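Local coordinates for protein isoaspartyl dipeptidase (Fervidobacterium islandicum, PDB 7CDH) that probably hydrolyses isoaspartyl (beta-aspartyl) dipeptides as a zinc-dependent M38 metallopeptidase of the amidohydrolase family, a role in line with protein repair, at residues A[45-57]-A[353-366]. Sequence-based numbering, arbitrary orientation.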
loop_
_atom_site.group_PDB
_atom_site.type_symbol
_atom_site.label_atom_id
_atom_site.label_comp_id
_atom_site.label_asym_id
_atom_site.label_seq_id
_atom_site.Cartn_x
_atom_site.Cartn_y
_atom_site.Cartn_z
ATOM N N ILE A 45 -36.250 -36.416 -30.046
ATOM C CA ILE A 45 -36.793 -35.783 -31.278
ATOM C C ILE A 45 -37.827 -34.737 -30.864
ATOM O O ILE A 45 -38.628 -35.029 -29.971
ATOM C CB ILE A 45 -37.396 -36.863 -32.196
ATOM C CG1 ILE A 45 -36.297 -37.811 -32.694
ATOM C CG2 ILE A 45 -38.185 -36.222 -33.332
ATOM C CD1 ILE A 45 -36.693 -38.732 -33.832
ATOM N N TYR A 46 -37.808 -33.560 -31.478
ATOM C CA TYR A 46 -38.808 -32.493 -31.214
ATOM C C TYR A 46 -39.453 -32.084 -32.545
ATOM O O TYR A 46 -38.742 -31.746 -33.535
ATOM C CB TYR A 46 -38.158 -31.347 -30.437
ATOM C CG TYR A 46 -39.075 -30.202 -30.093
ATOM C CD1 TYR A 46 -39.906 -30.252 -28.991
ATOM C CD2 TYR A 46 -39.076 -29.042 -30.842
ATOM C CE1 TYR A 46 -40.748 -29.198 -28.665
ATOM C CE2 TYR A 46 -39.907 -27.978 -30.527
ATOM C CZ TYR A 46 -40.752 -28.050 -29.434
ATOM O OH TYR A 46 -41.573 -26.991 -29.134
ATOM N N ASP A 47 -40.782 -32.196 -32.575
ATOM C CA ASP A 47 -41.644 -31.859 -33.730
ATOM C C ASP A 47 -41.904 -30.365 -33.676
ATOM O O ASP A 47 -42.813 -29.923 -32.929
ATOM C CB ASP A 47 -42.976 -32.620 -33.714
ATOM C CG ASP A 47 -43.652 -32.700 -35.079
ATOM O OD1 ASP A 47 -43.586 -31.703 -35.832
ATOM O OD2 ASP A 47 -44.219 -33.777 -35.387
ATOM N N ALA A 48 -41.167 -29.619 -34.480
ATOM C CA ALA A 48 -41.272 -28.148 -34.495
ATOM C C ALA A 48 -42.116 -27.701 -35.684
ATOM O O ALA A 48 -41.918 -26.570 -36.118
ATOM C CB ALA A 48 -39.890 -27.556 -34.525
ATOM N N ASN A 49 -43.052 -28.524 -36.164
ATOM C CA ASN A 49 -43.947 -28.132 -37.285
ATOM C C ASN A 49 -44.820 -26.972 -36.796
ATOM O O ASN A 49 -45.310 -27.031 -35.645
ATOM C CB ASN A 49 -44.767 -29.305 -37.839
ATOM C CG ASN A 49 -45.807 -28.835 -38.834
ATOM O OD1 ASN A 49 -45.479 -28.368 -39.934
ATOM N ND2 ASN A 49 -47.058 -28.856 -38.405
ATOM N N GLY A 50 -44.959 -25.929 -37.618
ATOM C CA GLY A 50 -45.613 -24.661 -37.229
ATOM C C GLY A 50 -44.646 -23.635 -36.643
ATOM O O GLY A 50 -45.077 -22.479 -36.479
ATOM N N LEU A 51 -43.387 -24.010 -36.350
ATOM C CA LEU A 51 -42.393 -23.132 -35.679
ATOM C C LEU A 51 -41.255 -22.749 -36.639
ATOM O O LEU A 51 -40.878 -23.558 -37.503
ATOM C CB LEU A 51 -41.839 -23.819 -34.423
ATOM C CG LEU A 51 -42.868 -24.412 -33.455
ATOM C CD1 LEU A 51 -42.182 -25.036 -32.252
ATOM C CD2 LEU A 51 -43.901 -23.389 -33.000
ATOM N N LEU A 52 -40.746 -21.530 -36.456
ATOM C CA LEU A 52 -39.456 -21.041 -36.979
ATOM C C LEU A 52 -38.389 -21.366 -35.915
ATOM O O LEU A 52 -38.669 -21.126 -34.718
ATOM C CB LEU A 52 -39.551 -19.526 -37.223
ATOM C CG LEU A 52 -40.882 -19.011 -37.778
ATOM C CD1 LEU A 52 -40.827 -17.527 -38.077
ATOM C CD2 LEU A 52 -41.270 -19.760 -39.042
ATOM N N LEU A 53 -37.260 -21.949 -36.333
ATOM C CA LEU A 53 -36.024 -22.144 -35.545
ATOM C C LEU A 53 -35.051 -20.991 -35.849
ATOM O O LEU A 53 -34.621 -20.868 -37.013
ATOM C CB LEU A 53 -35.395 -23.499 -35.885
ATOM C CG LEU A 53 -34.128 -23.828 -35.092
ATOM C CD1 LEU A 53 -34.464 -24.170 -33.648
ATOM C CD2 LEU A 53 -33.338 -24.955 -35.721
ATOM N N LEU A 54 -34.711 -20.214 -34.814
ATOM C CA LEU A 54 -33.828 -19.020 -34.863
ATOM C C LEU A 54 -32.572 -19.301 -34.026
ATOM O O LEU A 54 -32.535 -20.184 -33.170
ATOM C CB LEU A 54 -34.597 -17.808 -34.317
ATOM C CG LEU A 54 -35.583 -17.089 -35.249
ATOM C CD1 LEU A 54 -36.404 -18.034 -36.103
ATOM C CD2 LEU A 54 -36.517 -16.188 -34.458
ATOM N N PRO A 55 -31.474 -18.540 -34.214
ATOM C CA PRO A 55 -30.352 -18.617 -33.292
ATOM C C PRO A 55 -30.797 -17.940 -31.986
ATOM O O PRO A 55 -31.564 -17.006 -32.061
ATOM C CB PRO A 55 -29.242 -17.821 -33.980
ATOM C CG PRO A 55 -29.778 -17.525 -35.384
ATOM C CD PRO A 55 -31.275 -17.510 -35.241
ATOM N N GLY A 56 -30.331 -18.426 -30.827
ATOM C CA GLY A 56 -30.626 -17.771 -29.543
ATOM C C GLY A 56 -30.168 -16.322 -29.590
ATOM O O GLY A 56 -29.105 -16.054 -30.174
ATOM N N LEU A 57 -30.968 -15.417 -29.050
ATOM C CA LEU A 57 -30.667 -13.978 -29.017
ATOM C C LEU A 57 -29.551 -13.703 -27.993
ATOM O O LEU A 57 -29.481 -14.369 -26.920
ATOM C CB LEU A 57 -31.946 -13.255 -28.601
ATOM C CG LEU A 57 -33.177 -13.515 -29.455
ATOM C CD1 LEU A 57 -34.358 -12.679 -28.960
ATOM C CD2 LEU A 57 -32.877 -13.174 -30.895
ATOM N N ASP A 353 -27.495 -23.064 -29.418
ATOM C CA ASP A 353 -28.371 -22.050 -28.787
ATOM C C ASP A 353 -29.394 -21.602 -29.826
ATOM O O ASP A 353 -28.957 -20.999 -30.848
ATOM C CB ASP A 353 -27.578 -20.838 -28.291
ATOM C CG ASP A 353 -26.385 -21.140 -27.396
ATOM O OD1 ASP A 353 -26.310 -22.269 -26.847
ATOM O OD2 ASP A 353 -25.547 -20.203 -27.234
ATOM N N PHE A 354 -30.683 -21.855 -29.562
ATOM C CA PHE A 354 -31.817 -21.672 -30.512
ATOM C C PHE A 354 -33.068 -21.174 -29.796
ATOM O O PHE A 354 -33.227 -21.453 -28.609
ATOM C CB PHE A 354 -32.280 -22.998 -31.116
ATOM C CG PHE A 354 -31.200 -23.938 -31.585
ATOM C CD1 PHE A 354 -30.222 -23.518 -32.469
ATOM C CD2 PHE A 354 -31.203 -25.263 -31.187
ATOM C CE1 PHE A 354 -29.220 -24.381 -32.878
ATOM C CE2 PHE A 354 -30.221 -26.136 -31.629
ATOM C CZ PHE A 354 -29.236 -25.690 -32.476
ATOM N N ILE A 355 -33.932 -20.449 -30.501
ATOM C CA ILE A 355 -35.332 -20.228 -30.045
ATOM C C ILE A 355 -36.275 -20.781 -31.119
ATOM O O ILE A 355 -35.938 -20.821 -32.318
ATOM C CB ILE A 355 -35.627 -18.755 -29.696
ATOM C CG1 ILE A 355 -35.453 -17.827 -30.894
ATOM C CG2 ILE A 355 -34.791 -18.303 -28.514
ATOM C CD1 ILE A 355 -35.998 -16.414 -30.694
ATOM N N LEU A 356 -37.419 -21.244 -30.673
ATOM C CA LEU A 356 -38.496 -21.722 -31.553
ATOM C C LEU A 356 -39.644 -20.742 -31.399
ATOM O O LEU A 356 -40.092 -20.506 -30.278
ATOM C CB LEU A 356 -38.857 -23.140 -31.129
ATOM C CG LEU A 356 -37.847 -24.199 -31.558
ATOM C CD1 LEU A 356 -38.011 -25.459 -30.737
ATOM C CD2 LEU A 356 -38.005 -24.512 -33.046
ATOM N N VAL A 357 -40.032 -20.132 -32.500
ATOM C CA VAL A 357 -41.095 -19.099 -32.536
ATOM C C VAL A 357 -42.293 -19.667 -33.297
ATOM O O VAL A 357 -42.124 -20.487 -34.205
ATOM C CB VAL A 357 -40.465 -17.859 -33.165
ATOM C CG1 VAL A 357 -41.485 -16.810 -33.530
ATOM C CG2 VAL A 357 -39.413 -17.309 -32.220
ATOM N N ASP A 358 -43.493 -19.321 -32.879
ATOM C CA ASP A 358 -44.731 -19.682 -33.607
ATOM C C ASP A 358 -44.799 -18.834 -34.893
ATOM O O ASP A 358 -44.662 -17.602 -34.792
ATOM C CB ASP A 358 -45.919 -19.470 -32.679
ATOM C CG ASP A 358 -47.200 -19.966 -33.294
ATOM O OD1 ASP A 358 -47.740 -19.235 -34.181
ATOM O OD2 ASP A 358 -47.605 -21.092 -32.911
ATOM N N GLU A 359 -44.967 -19.446 -36.070
ATOM C CA GLU A 359 -44.883 -18.715 -37.366
ATOM C C GLU A 359 -46.069 -17.752 -37.516
ATOM O O GLU A 359 -45.904 -16.756 -38.215
ATOM C CB GLU A 359 -44.763 -19.680 -38.541
ATOM C CG GLU A 359 -46.003 -20.540 -38.754
ATOM C CD GLU A 359 -45.913 -21.538 -39.896
ATOM O OE1 GLU A 359 -44.873 -21.538 -40.611
ATOM O OE2 GLU A 359 -46.897 -22.296 -40.074
ATOM N N GLN A 360 -47.199 -17.995 -36.848
ATOM C CA GLN A 360 -48.381 -17.092 -36.902
ATOM C C GLN A 360 -48.178 -15.948 -35.901
ATOM O O GLN A 360 -47.943 -14.812 -36.361
ATOM C CB GLN A 360 -49.687 -17.861 -36.640
ATOM C CG GLN A 360 -50.046 -18.879 -37.722
ATOM C CD GLN A 360 -49.992 -18.298 -39.118
ATOM O OE1 GLN A 360 -50.585 -17.261 -39.410
ATOM N NE2 GLN A 360 -49.264 -18.962 -40.004
ATOM N N SER A 361 -48.241 -16.253 -34.593
ATOM C CA SER A 361 -48.236 -15.274 -33.472
ATOM C C SER A 361 -46.830 -14.693 -33.220
ATOM O O SER A 361 -46.735 -13.552 -32.705
ATOM C CB SER A 361 -48.781 -15.904 -32.229
ATOM O OG SER A 361 -47.839 -16.818 -31.694
ATOM N N PHE A 362 -45.768 -15.417 -33.572
ATOM C CA PHE A 362 -44.361 -14.983 -33.361
ATOM C C PHE A 362 -44.030 -14.957 -31.855
ATOM O O PHE A 362 -43.148 -14.240 -31.425
ATOM C CB PHE A 362 -44.108 -13.638 -34.043
ATOM C CG PHE A 362 -43.405 -13.779 -35.358
ATOM C CD1 PHE A 362 -44.095 -14.205 -36.485
ATOM C CD2 PHE A 362 -42.060 -13.492 -35.471
ATOM C CE1 PHE A 362 -43.451 -14.330 -37.704
ATOM C CE2 PHE A 362 -41.413 -13.619 -36.691
ATOM C CZ PHE A 362 -42.109 -14.046 -37.802
ATOM N N GLU A 363 -44.718 -15.766 -31.070
ATOM C CA GLU A 363 -44.496 -15.908 -29.621
ATOM C C GLU A 363 -43.373 -16.927 -29.426
ATOM O O GLU A 363 -43.346 -17.931 -30.175
ATOM C CB GLU A 363 -45.822 -16.288 -28.968
ATOM C CG GLU A 363 -46.865 -15.181 -29.052
ATOM C CD GLU A 363 -46.932 -14.252 -27.848
ATOM O OE1 GLU A 363 -47.336 -14.736 -26.763
ATOM O OE2 GLU A 363 -46.586 -13.051 -27.989
ATOM N N ILE A 364 -42.444 -16.661 -28.497
ATOM C CA ILE A 364 -41.353 -17.629 -28.190
ATOM C C ILE A 364 -41.994 -18.840 -27.495
ATOM O O ILE A 364 -42.679 -18.652 -26.483
ATOM C CB ILE A 364 -40.201 -16.983 -27.382
ATOM C CG1 ILE A 364 -39.388 -16.020 -28.246
ATOM C CG2 ILE A 364 -39.285 -18.043 -26.769
ATOM C CD1 ILE A 364 -38.778 -14.907 -27.470
ATOM N N VAL A 365 -41.812 -20.049 -28.015
ATOM C CA VAL A 365 -42.460 -21.238 -27.391
ATOM C C VAL A 365 -41.385 -22.209 -26.926
ATOM O O VAL A 365 -41.691 -23.033 -26.070
ATOM C CB VAL A 365 -43.488 -21.912 -28.335
ATOM C CG1 VAL A 365 -44.622 -20.957 -28.709
ATOM C CG2 VAL A 365 -42.839 -22.469 -29.591
ATOM N N SER A 366 -40.196 -22.197 -27.504
ATOM C CA SER A 366 -39.128 -23.053 -26.947
ATOM C C SER A 366 -37.776 -22.349 -27.024
ATOM O O SER A 366 -37.577 -21.487 -27.909
ATOM C CB SER A 366 -39.166 -24.416 -27.580
ATOM O OG SER A 366 -40.411 -25.026 -27.280
HETATM O O HOH W 1 -47.978 -21.667 -36.466
#
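Leu51 to Pro55 pair antiparallel with Phe354 to Asp358 in the small beta domain that many amidohydrolases carry beside their TIM barrel, where the chain entering the barrel meets the chain that has left it. Leu52 and Val357 exchange two backbone hydrogen bonds, Val357 N to Leu52 O at 2.8 Å and nearly straight (168°), and Leu54 and Ile355 form the next such pair. Just beyond each end of the ladder lies one more backbone bond, Glu359 N to Gly50 O and Gly56 N to Asp353 O, the latter reaching its carbonyl from above the plane. Gly50 suits the type II turn from Ala48 to Leu51, since its backbone angles would press a CB against the preceding carbonyl.

Mostly branched aliphatic side chains pack on both faces, their bulk close to the strand backbone and needing no polar partner. On one, Leu54 CB lies 3.5 Å from Ile355 CG1, Leu54 CD2 meets Val357 CG2, and Trp311 of helix 309-318 covers Leu54 and Val357; farther along, Leu52 CD1 touches Phe362 CZ at 3.7 Å. On the other, Leu53 has CG anti to its backbone N (chi1 -178°), which brings CD1 to Phe354 CB and Leu356 CD2; Leu53 CD1 lies 3.6 Å from Leu356 CD2.

Tyr46 OH lies 2.9 Å from Ser366 OG and is hydrogen-bonded to Asp377 OD1; a leucine in its place would probably leave Asp377 without this hydroxyl. Leu51 and Val365 meet tip to tip, and Leu51 CD2 lies 3.7 Å from Val365 CG2. Between two parts of the chain nearly 300 residues apart, backbone bonds thus hold the register while hydrocarbon packs the faces.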